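Local coordinates for thiosulfate reductase (PDB 2VPZ), which is a molybdopterin enzyme carrying a 4Fe-4S cluster and two guanine dinucleotide cofactors, and probably catalyses the reduction of polysulfide or thiosulfate, at residues Pro98-Glu103 with Lys111-Thr116; Arg325-Pro330 with Leu354-Arg359; Pro377-Glu382 with Glu532-Trp537. All blocks are in the same frame, centred on the assembly; numbering follows the deposited sequence.

Contact 1: Pro98-Glu103 with Lys111-Thr116; sequences PLIRVE and KYRVAT
Ile-100 and Arg-113 form the central hydrogen-bonded pair of two short antiparallel strands, 99-101 and 112-114, with Ile-100 N reaching Arg-113 O at 2.9 Å in a nearly straight bond (174°) and Arg-113 N returning to Ile-100 O. Val-102 N to Lys-111 O and Ala-115 N to Pro-98 O extend the ladder beyond the strands. On the face of Ile-100, the CD1 methyl is the bump that lies against Ala-115 CB, 3.5 Å away. The Arg-113 side chain crosses the same isoleucine at a slant: chi1 of 63° sets CG between backbone N and carbonyl carbon, and the extended chain then brings NH1 to 3.6 Å from Ile-100 CG2. The other face carries Leu-99, Arg-101, Tyr-112 and Val-114. The Tyr-112 ring leans across the opposite strand, where its CD2 meets Leu-99 CB at 4.0 Å and its CE2 meets Arg-101 CG at 3.9 Å, filling the hollow between these two side chains. Its hydroxyl bonds to Ala-476 O, and Arg-101 NH1 pairs with Asp-477. Replacing Tyr-112 by alanine is likely to open a gap between Leu-99 and Arg-101 and leave Ala-476 O without this hydroxyl. The arrangement is a two-stranded antiparallel beta hairpin at the surface, tied to strand 479-481 through backbone bonding of Leu-99 with Ile-479 and leading into helix 117-134.

Contact 2: Arg325-Pro330 with Leu354-Arg359; sequences RAVLPP and LGNYGR
Ala-326 is where the chain of 325-330 meets the loop that follows helix 341-354, through both its carbonyl and its methyl group. Its O accepts a hydrogen bond from Asn-356 ND2 at 2.8 Å, with an N-H...O angle of 158°. The donor lies in the carbonyl plane, and the oxygen in turn lies only 6° out of the plane of the asparagine amide, so neither partner sits above the plane of the other. A chi1 of 62° places Asn-356 CG between its own backbone N and carbonyl carbon, from where the amide reaches across to the strand. Beside this bond, Leu-354 CD1 rests 3.8 Å from Ala-326 O and 4.2 Å from Ala-326 CB. Val-327 comes next, its CG1 4.0 Å from Asn-356 ND2, while its backbone bonds to strand 202-206. At Leu-328 the CD1 methyl turns back to Leu-354 CD1, 4.4 Å away, a looser apolar touch beside Met-319 of helix 309-320. Gly-355, with positive phi, ends the helix in a Schellman motif, and a type II turn from Asn-356 to Arg-359 follows. Asn-351 OD1 takes a second bond from Asn-356 ND2 and one from Leu-328 N. The amide nitrogen of Asn-356 thus serves two acceptors in a buried setting, which implies that it is held in both position and rotation while methyl groups pack around the polar link.

Contact 3: Pro377-Glu382 with Glu532-Trp537; sequences PPLPLE and EQYFPW
Pro-378 O lies at the edge of the Tyr-534 ring, in its plane, and takes a hydrogen bond from Tyr-534 OH at 2.7 Å, the donor tilted 17° from the carbonyl plane. Within the tyrosine's own segment, Gln-533 CG covers one face of the Tyr-534 ring, displaced from the ring centre and 3.7 Å above the plane. Pro-377 O is also near the ring plane, at the CE2 corner. Leu-379 approaches obliquely, its CD1 methyl lying 3.4 Å from Tyr-534 CE2, and Pro-380 CD packs against the phenol end, 3.6 Å from CZ of Tyr-534. With a chi1 of -47° the tyrosine CG stands anti to its carbonyl carbon, and the ring extends from there to the proline-rich chain. Farther out, Pro-377 CG meets Gln-533 CG at 3.6 Å, so Gln-533 CG touches both the Tyr-534 ring and Pro-377. The hydroxyl thus anchors one irregular chain to another through a single backbone carbonyl. Both segments are loops: 377-382 belongs to the long connection between helix 341-354 and helix 423-426. The other loop, 532-537, joins helix 518-528 to helix 540-551. Helix 149-160 backs the pair, with Leu-379 resting on Ala-158 and Tyr-534 on Ala-159.

In the fold
From the N terminus, contact 1 comes first: 98-103 and 111-116 are separated by seven residues and close a hairpin before helix 117-134. Contact 2 follows, closing a loop that holds most of helix 341-354 and tying the end of that helix to strand 326-327, an outermost strand, within this chain, of the parallel sheet 248-250, 231-235, 202-206 and 326-327. Contact 3 spans some 150 residues, linking the connection after helix 341-354 to the loop after helix 518-528. The three lie in series, neither nested nor crossing, and none touches another. Contacts 1 and 2 lie on opposite sides of the chain's centre, their own centres about 55 Å apart; contact 3 has its centre about 31 Å from that of contact 1.

Contact 1: Pro98-Glu103 with Lys111-Thr116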
loop_
_atom_site.group_PDB
_atom_site.type_symbol
_atom_site.label_atom_id
_atom_site.label_comp_id
_atom_site.label_asym_id
_atom_site.label_seq_id
_atom_site.Cartn_x
_atom_site.Cartn_y
_atom_site.Cartn_z
ATOM N N PRO A 98 29.334 41.097 -34.282
ATOM C CA PRO A 98 29.145 40.572 -35.637
ATOM C C PRO A 98 30.485 39.947 -36.021
ATOM O O PRO A 98 31.547 40.311 -35.482
ATOM C CB PRO A 98 28.900 41.849 -36.470
ATOM C CG PRO A 98 28.400 42.877 -35.552
ATOM C CD PRO A 98 28.318 42.158 -34.139
ATOM N N LEU A 99 30.457 39.042 -36.973
ATOM C CA LEU A 99 31.674 38.379 -37.415
ATOM C C LEU A 99 31.686 38.190 -38.920
ATOM O O LEU A 99 30.656 37.877 -39.505
ATOM C CB LEU A 99 31.826 37.002 -36.747
ATOM C CG LEU A 99 31.915 36.917 -35.210
ATOM C CD1 LEU A 99 31.951 35.445 -34.723
ATOM C CD2 LEU A 99 33.154 37.699 -34.732
ATOM N N ILE A 100 32.826 38.391 -39.564
ATOM C CA ILE A 100 32.875 38.129 -40.993
ATOM C C ILE A 100 33.990 37.112 -41.271
ATOM O O ILE A 100 35.058 37.128 -40.649
ATOM C CB ILE A 100 33.070 39.444 -41.878
ATOM C CG1 ILE A 100 31.975 40.476 -41.573
ATOM C CG2 ILE A 100 33.012 39.066 -43.391
ATOM C CD1 ILE A 100 32.308 41.909 -42.049
ATOM N N ARG A 101 33.691 36.204 -42.188
ATOM C CA ARG A 101 34.581 35.131 -42.624
ATOM C C ARG A 101 35.889 35.658 -43.278
ATOM O O ARG A 101 35.835 36.360 -44.283
ATOM C CB ARG A 101 33.842 34.218 -43.609
ATOM C CG ARG A 101 33.991 32.715 -43.385
ATOM C CD ARG A 101 33.711 31.920 -44.682
ATOM N NE ARG A 101 34.612 32.293 -45.784
ATOM C CZ ARG A 101 34.282 32.960 -46.889
ATOM N NH1 ARG A 101 33.043 33.366 -47.108
ATOM N NH2 ARG A 101 35.220 33.236 -47.802
ATOM N N VAL A 102 37.045 35.307 -42.707
ATOM C CA VAL A 102 38.356 35.726 -43.221
ATOM C C VAL A 102 38.443 35.367 -44.751
ATOM O O VAL A 102 38.141 34.232 -45.139
ATOM C CB VAL A 102 39.532 35.045 -42.385
ATOM C CG1 VAL A 102 40.882 35.244 -43.063
ATOM C CG2 VAL A 102 39.559 35.673 -40.949
ATOM N N GLU A 103 38.800 36.334 -45.610
ATOM C CA GLU A 103 38.845 36.105 -47.056
ATOM C C GLU A 103 39.867 35.025 -47.464
ATOM O O GLU A 103 41.015 35.035 -47.030
ATOM C CB GLU A 103 39.059 37.409 -47.875
ATOM C CG GLU A 103 37.895 37.772 -48.899
ATOM C CD GLU A 103 36.898 36.601 -49.196
ATOM O OE1 GLU A 103 37.344 35.431 -49.314
ATOM O OE2 GLU A 103 35.677 36.868 -49.345
ATOM N N LYS A 111 37.376 30.092 -39.467
ATOM C CA LYS A 111 38.103 31.400 -39.435
ATOM C C LYS A 111 37.260 32.688 -39.614
ATOM O O LYS A 111 36.722 32.921 -40.690
ATOM C CB LYS A 111 39.256 31.394 -40.476
ATOM C CG LYS A 111 40.663 31.123 -39.919
ATOM C CD LYS A 111 41.094 29.667 -40.088
ATOM C CE LYS A 111 41.880 29.485 -41.384
ATOM N NZ LYS A 111 42.847 28.342 -41.315
ATOM N N TYR A 112 37.188 33.520 -38.571
ATOM C CA TYR A 112 36.413 34.764 -38.529
ATOM C C TYR A 112 37.199 35.968 -38.005
ATOM O O TYR A 112 38.217 35.797 -37.346
ATOM C CB TYR A 112 35.193 34.586 -37.625
ATOM C CG TYR A 112 34.191 33.669 -38.197
ATOM C CD1 TYR A 112 34.239 32.288 -37.969
ATOM C CD2 TYR A 112 33.279 34.143 -39.134
ATOM C CE1 TYR A 112 33.420 31.415 -38.666
ATOM C CE2 TYR A 112 32.449 33.303 -39.836
ATOM C CZ TYR A 112 32.512 31.925 -39.606
ATOM O OH TYR A 112 31.738 31.079 -40.339
ATOM N N ARG A 113 36.714 37.176 -38.304
ATOM C CA ARG A 113 37.311 38.392 -37.760
ATOM C C ARG A 113 36.134 39.278 -37.309
ATOM O O ARG A 113 35.078 39.321 -37.972
ATOM C CB ARG A 113 38.190 39.132 -38.794
ATOM C CG ARG A 113 37.443 39.652 -40.013
ATOM C CD ARG A 113 38.303 40.462 -40.995
ATOM N NE ARG A 113 37.530 41.478 -41.713
ATOM C CZ ARG A 113 36.661 41.253 -42.696
ATOM N NH1 ARG A 113 36.436 40.017 -43.118
ATOM N NH2 ARG A 113 35.981 42.262 -43.253
ATOM N N VAL A 114 36.289 39.937 -36.168
ATOM C CA VAL A 114 35.261 40.802 -35.598
ATOM C C VAL A 114 34.965 41.965 -36.561
ATOM O O VAL A 114 35.831 42.397 -37.338
ATOM C CB VAL A 114 35.676 41.322 -34.151
ATOM C CG1 VAL A 114 36.880 42.273 -34.227
ATOM C CG2 VAL A 114 34.485 41.989 -33.441
ATOM N N ALA A 115 33.720 42.439 -36.548
ATOM C CA ALA A 115 33.270 43.513 -37.415
ATOM C C ALA A 115 32.299 44.398 -36.682
ATOM O O ALA A 115 31.847 44.109 -35.561
ATOM C CB ALA A 115 32.596 42.943 -38.689
ATOM N N THR A 116 31.966 45.481 -37.356
ATOM C CA THR A 116 31.080 46.488 -36.839
ATOM C C THR A 116 29.650 46.226 -37.388
ATOM O O THR A 116 29.500 45.622 -38.442
ATOM C CB THR A 116 31.659 47.894 -37.279
ATOM O OG1 THR A 116 31.605 48.804 -36.187
ATOM C CG2 THR A 116 30.938 48.449 -38.505
#

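Contact 2: Arg325-Pro330 with Leu354-Arg359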
loop_
_atom_site.group_PDB
_atom_site.type_symbol
_atom_site.label_atom_id
_atom_site.label_comp_id
_atom_site.label_asym_id
_atom_site.label_seq_id
_atom_site.Cartn_x
_atom_site.Cartn_y
_atom_site.Cartn_z
ATOM N N ARG A 325 -18.832 13.607 -26.992
ATOM C CA ARG A 325 -17.714 13.761 -26.049
ATOM C C ARG A 325 -16.570 12.709 -26.035
ATOM O O ARG A 325 -15.992 12.356 -24.992
ATOM C CB ARG A 325 -18.326 13.981 -24.654
ATOM C CG ARG A 325 -19.537 14.925 -24.725
ATOM C CD ARG A 325 -19.672 15.725 -23.458
ATOM N NE ARG A 325 -19.947 14.857 -22.332
ATOM C CZ ARG A 325 -19.521 15.036 -21.082
ATOM N NH1 ARG A 325 -18.768 16.084 -20.777
ATOM N NH2 ARG A 325 -19.859 14.162 -20.128
ATOM N N ALA A 326 -16.276 12.237 -27.241
ATOM C CA ALA A 326 -15.223 11.284 -27.574
ATOM C C ALA A 326 -14.421 11.984 -28.688
ATOM O O ALA A 326 -15.027 12.393 -29.694
ATOM C CB ALA A 326 -15.827 9.977 -28.114
ATOM N N VAL A 327 -13.101 12.140 -28.505
ATOM C CA VAL A 327 -12.182 12.794 -29.466
ATOM C C VAL A 327 -10.876 12.065 -29.812
ATOM O O VAL A 327 -10.227 11.488 -28.926
ATOM C CB VAL A 327 -11.533 14.141 -28.962
ATOM C CG1 VAL A 327 -11.889 15.314 -29.867
ATOM C CG2 VAL A 327 -11.820 14.365 -27.503
ATOM N N LEU A 328 -10.478 12.113 -31.080
ATOM C CA LEU A 328 -9.151 11.633 -31.463
ATOM C C LEU A 328 -8.378 12.953 -31.730
ATOM O O LEU A 328 -8.326 13.396 -32.874
ATOM C CB LEU A 328 -9.137 10.792 -32.746
ATOM C CG LEU A 328 -9.593 9.353 -32.727
ATOM C CD1 LEU A 328 -11.089 9.309 -32.739
ATOM C CD2 LEU A 328 -9.079 8.638 -33.956
ATOM N N PRO A 329 -7.785 13.606 -30.697
ATOM C CA PRO A 329 -7.102 14.838 -31.125
ATOM C C PRO A 329 -5.969 14.588 -32.135
ATOM O O PRO A 329 -5.227 13.606 -31.974
ATOM C CB PRO A 329 -6.525 15.442 -29.834
ATOM C CG PRO A 329 -7.140 14.659 -28.708
ATOM C CD PRO A 329 -7.513 13.299 -29.290
ATOM N N PRO A 330 -5.820 15.445 -33.182
ATOM C CA PRO A 330 -4.728 15.239 -34.154
ATOM C C PRO A 330 -3.327 15.598 -33.550
ATOM O O PRO A 330 -3.175 16.675 -32.973
ATOM C CB PRO A 330 -5.071 16.173 -35.330
ATOM C CG PRO A 330 -6.427 16.781 -35.024
ATOM C CD PRO A 330 -6.644 16.609 -33.529
ATOM N N LEU A 354 -18.531 11.031 -35.358
ATOM C CA LEU A 354 -18.870 11.038 -33.942
ATOM C C LEU A 354 -19.687 12.312 -33.583
ATOM O O LEU A 354 -20.293 12.375 -32.515
ATOM C CB LEU A 354 -17.593 10.905 -33.058
ATOM C CG LEU A 354 -16.855 9.549 -32.968
ATOM C CD1 LEU A 354 -15.456 9.757 -32.334
ATOM C CD2 LEU A 354 -17.676 8.504 -32.163
ATOM N N GLY A 355 -19.711 13.285 -34.496
ATOM C CA GLY A 355 -20.412 14.557 -34.341
ATOM C C GLY A 355 -19.768 15.538 -33.366
ATOM O O GLY A 355 -20.455 16.391 -32.784
ATOM N N ASN A 356 -18.450 15.464 -33.196
ATOM C CA ASN A 356 -17.770 16.324 -32.222
ATOM C C ASN A 356 -17.218 17.694 -32.615
ATOM O O ASN A 356 -16.890 18.489 -31.741
ATOM C CB ASN A 356 -16.646 15.534 -31.493
ATOM C CG ASN A 356 -15.521 15.016 -32.433
ATOM O OD1 ASN A 356 -15.207 15.621 -33.463
ATOM N ND2 ASN A 356 -14.895 13.896 -32.044
ATOM N N TYR A 357 -17.131 18.001 -33.900
ATOM C CA TYR A 357 -16.550 19.287 -34.311
ATOM C C TYR A 357 -17.443 20.509 -34.044
ATOM O O TYR A 357 -18.510 20.643 -34.638
ATOM C CB TYR A 357 -16.144 19.247 -35.794
ATOM C CG TYR A 357 -15.204 20.361 -36.233
ATOM C CD1 TYR A 357 -13.818 20.184 -36.216
ATOM C CD2 TYR A 357 -15.703 21.576 -36.710
ATOM C CE1 TYR A 357 -12.944 21.186 -36.673
ATOM C CE2 TYR A 357 -14.836 22.599 -37.170
ATOM C CZ TYR A 357 -13.453 22.392 -37.151
ATOM O OH TYR A 357 -12.581 23.365 -37.599
ATOM N N GLY A 358 -17.000 21.400 -33.165
ATOM C CA GLY A 358 -17.794 22.556 -32.813
ATOM C C GLY A 358 -18.794 22.284 -31.689
ATOM O O GLY A 358 -19.674 23.109 -31.442
ATOM N N ARG A 359 -18.697 21.135 -31.035
ATOM C CA ARG A 359 -19.572 20.781 -29.920
ATOM C C ARG A 359 -18.816 20.574 -28.634
ATOM O O ARG A 359 -17.577 20.278 -28.671
ATOM C CB ARG A 359 -20.308 19.438 -30.115
ATOM C CG ARG A 359 -21.038 19.244 -31.421
ATOM C CD ARG A 359 -22.514 19.639 -31.327
ATOM N NE ARG A 359 -23.343 19.037 -32.378
ATOM C CZ ARG A 359 -23.780 17.776 -32.421
ATOM N NH1 ARG A 359 -23.480 16.920 -31.455
ATOM N NH2 ARG A 359 -24.533 17.362 -33.442
#

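Contact 3: Pro377-Glu382 with Glu532-Trp537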
loop_
_atom_site.group_PDB
_atom_site.type_symbol
_atom_site.label_atom_id
_atom_site.label_comp_id
_atom_site.label_asym_id
_atom_site.label_seq_id
_atom_site.Cartn_x
_atom_site.Cartn_y
_atom_site.Cartn_z
ATOM N N PRO A 377 2.154 50.082 -47.972
ATOM C CA PRO A 377 1.841 49.765 -49.367
ATOM C C PRO A 377 1.779 48.208 -49.470
ATOM O O PRO A 377 2.428 47.515 -48.664
ATOM C CB PRO A 377 3.042 50.290 -50.168
ATOM C CG PRO A 377 3.829 51.192 -49.240
ATOM C CD PRO A 377 3.302 50.992 -47.835
ATOM N N PRO A 378 0.972 47.640 -50.403
ATOM C CA PRO A 378 0.942 46.178 -50.505
ATOM C C PRO A 378 2.367 45.624 -50.751
ATOM O O PRO A 378 3.223 46.319 -51.301
ATOM C CB PRO A 378 0.030 45.928 -51.697
ATOM C CG PRO A 378 -1.009 46.977 -51.528
ATOM C CD PRO A 378 -0.168 48.216 -51.127
ATOM N N LEU A 379 2.628 44.385 -50.363
ATOM C CA LEU A 379 3.951 43.785 -50.556
ATOM C C LEU A 379 4.179 43.249 -52.011
ATOM O O LEU A 379 3.215 42.771 -52.635
ATOM C CB LEU A 379 4.152 42.627 -49.546
ATOM C CG LEU A 379 4.826 42.643 -48.150
ATOM C CD1 LEU A 379 5.330 44.032 -47.756
ATOM C CD2 LEU A 379 3.834 42.094 -47.108
ATOM N N PRO A 380 5.409 43.390 -52.598
ATOM C CA PRO A 380 5.490 42.817 -53.948
ATOM C C PRO A 380 4.772 41.409 -54.027
ATOM O O PRO A 380 3.903 41.204 -54.872
ATOM C CB PRO A 380 6.995 42.725 -54.211
ATOM C CG PRO A 380 7.577 43.933 -53.481
ATOM C CD PRO A 380 6.596 44.219 -52.303
ATOM N N LEU A 381 5.111 40.445 -53.171
ATOM C CA LEU A 381 4.423 39.135 -53.190
ATOM C C LEU A 381 3.538 38.988 -51.946
ATOM O O LEU A 381 4.001 39.236 -50.833
ATOM C CB LEU A 381 5.410 37.963 -53.250
ATOM C CG LEU A 381 6.496 38.018 -54.307
ATOM C CD1 LEU A 381 7.769 37.441 -53.751
ATOM C CD2 LEU A 381 6.085 37.258 -55.540
ATOM N N GLU A 382 2.277 38.598 -52.151
ATOM C CA GLU A 382 1.278 38.396 -51.081
ATOM C C GLU A 382 1.017 36.877 -50.967
ATOM O O GLU A 382 1.200 36.155 -51.955
ATOM C CB GLU A 382 -0.025 39.162 -51.397
ATOM C CG GLU A 382 -0.573 40.091 -50.269
ATOM C CD GLU A 382 0.009 41.526 -50.292
ATOM O OE1 GLU A 382 0.353 42.007 -51.393
ATOM O OE2 GLU A 382 0.103 42.172 -49.215
ATOM N N GLU A 532 12.521 51.449 -47.824
ATOM C CA GLU A 532 12.157 52.506 -46.891
ATOM C C GLU A 532 10.597 52.640 -46.758
ATOM O O GLU A 532 10.126 52.850 -45.643
ATOM C CB GLU A 532 12.798 53.821 -47.356
ATOM C CG GLU A 532 13.467 53.743 -48.753
ATOM C CD GLU A 532 14.963 53.367 -48.718
ATOM O OE1 GLU A 532 15.742 54.059 -48.010
ATOM O OE2 GLU A 532 15.354 52.392 -49.409
ATOM N N GLN A 533 9.794 52.504 -47.832
ATOM C CA GLN A 533 8.312 52.618 -47.681
ATOM C C GLN A 533 7.854 51.519 -46.713
ATOM O O GLN A 533 6.881 51.695 -45.941
ATOM C CB GLN A 533 7.534 52.519 -49.020
ATOM C CG GLN A 533 7.398 51.135 -49.598
ATOM C CD GLN A 533 8.168 50.987 -50.886
ATOM O OE1 GLN A 533 7.584 50.755 -51.959
ATOM N NE2 GLN A 533 9.492 51.158 -50.809
ATOM N N TYR A 534 8.535 50.385 -46.778
ATOM C CA TYR A 534 8.328 49.308 -45.805
ATOM C C TYR A 534 9.519 49.704 -44.781
ATOM O O TYR A 534 10.631 50.048 -45.190
ATOM C CB TYR A 534 8.466 47.858 -46.442
ATOM C CG TYR A 534 7.726 47.581 -47.792
ATOM C CD1 TYR A 534 8.420 47.633 -48.998
ATOM C CD2 TYR A 534 6.326 47.314 -47.870
ATOM C CE1 TYR A 534 7.802 47.435 -50.238
ATOM C CE2 TYR A 534 5.677 47.116 -49.127
ATOM C CZ TYR A 534 6.432 47.180 -50.301
ATOM O OH TYR A 534 5.825 47.028 -51.525
ATOM N N PHE A 535 9.217 49.792 -43.476
ATOM C CA PHE A 535 10.147 50.241 -42.398
ATOM C C PHE A 535 10.179 51.729 -42.095
ATOM O O PHE A 535 11.063 52.162 -41.331
ATOM C CB PHE A 535 11.552 49.775 -42.709
ATOM C CG PHE A 535 11.714 48.359 -42.825
ATOM C CD1 PHE A 535 11.919 47.749 -44.045
ATOM C CD2 PHE A 535 11.512 47.561 -41.692
ATOM C CE1 PHE A 535 11.905 46.381 -44.172
ATOM C CE2 PHE A 535 11.505 46.175 -41.775
ATOM C CZ PHE A 535 11.693 45.576 -43.032
ATOM N N PRO A 536 9.156 52.496 -42.571
ATOM C CA PRO A 536 9.125 53.933 -42.302
ATOM C C PRO A 536 9.302 54.326 -40.823
ATOM O O PRO A 536 10.165 55.142 -40.495
ATOM C CB PRO A 536 7.790 54.362 -42.882
ATOM C CG PRO A 536 6.908 53.253 -42.432
ATOM C CD PRO A 536 7.786 51.985 -42.677
ATOM N N TRP A 537 8.472 53.761 -39.949
ATOM C CA TRP A 537 8.542 53.999 -38.477
ATOM C C TRP A 537 10.011 54.004 -37.986
ATOM O O TRP A 537 10.777 53.124 -38.375
ATOM C CB TRP A 537 7.758 52.922 -37.678
ATOM C CG TRP A 537 7.952 51.499 -38.190
ATOM C CD1 TRP A 537 7.256 50.893 -39.195
ATOM C CD2 TRP A 537 8.919 50.512 -37.737
ATOM N NE1 TRP A 537 7.716 49.620 -39.396
ATOM C CE2 TRP A 537 8.731 49.354 -38.523
ATOM C CE3 TRP A 537 9.920 50.496 -36.745
ATOM C CZ2 TRP A 537 9.510 48.178 -38.356
ATOM C CZ3 TRP A 537 10.706 49.322 -36.571
ATOM C CH2 TRP A 537 10.486 48.189 -37.378
#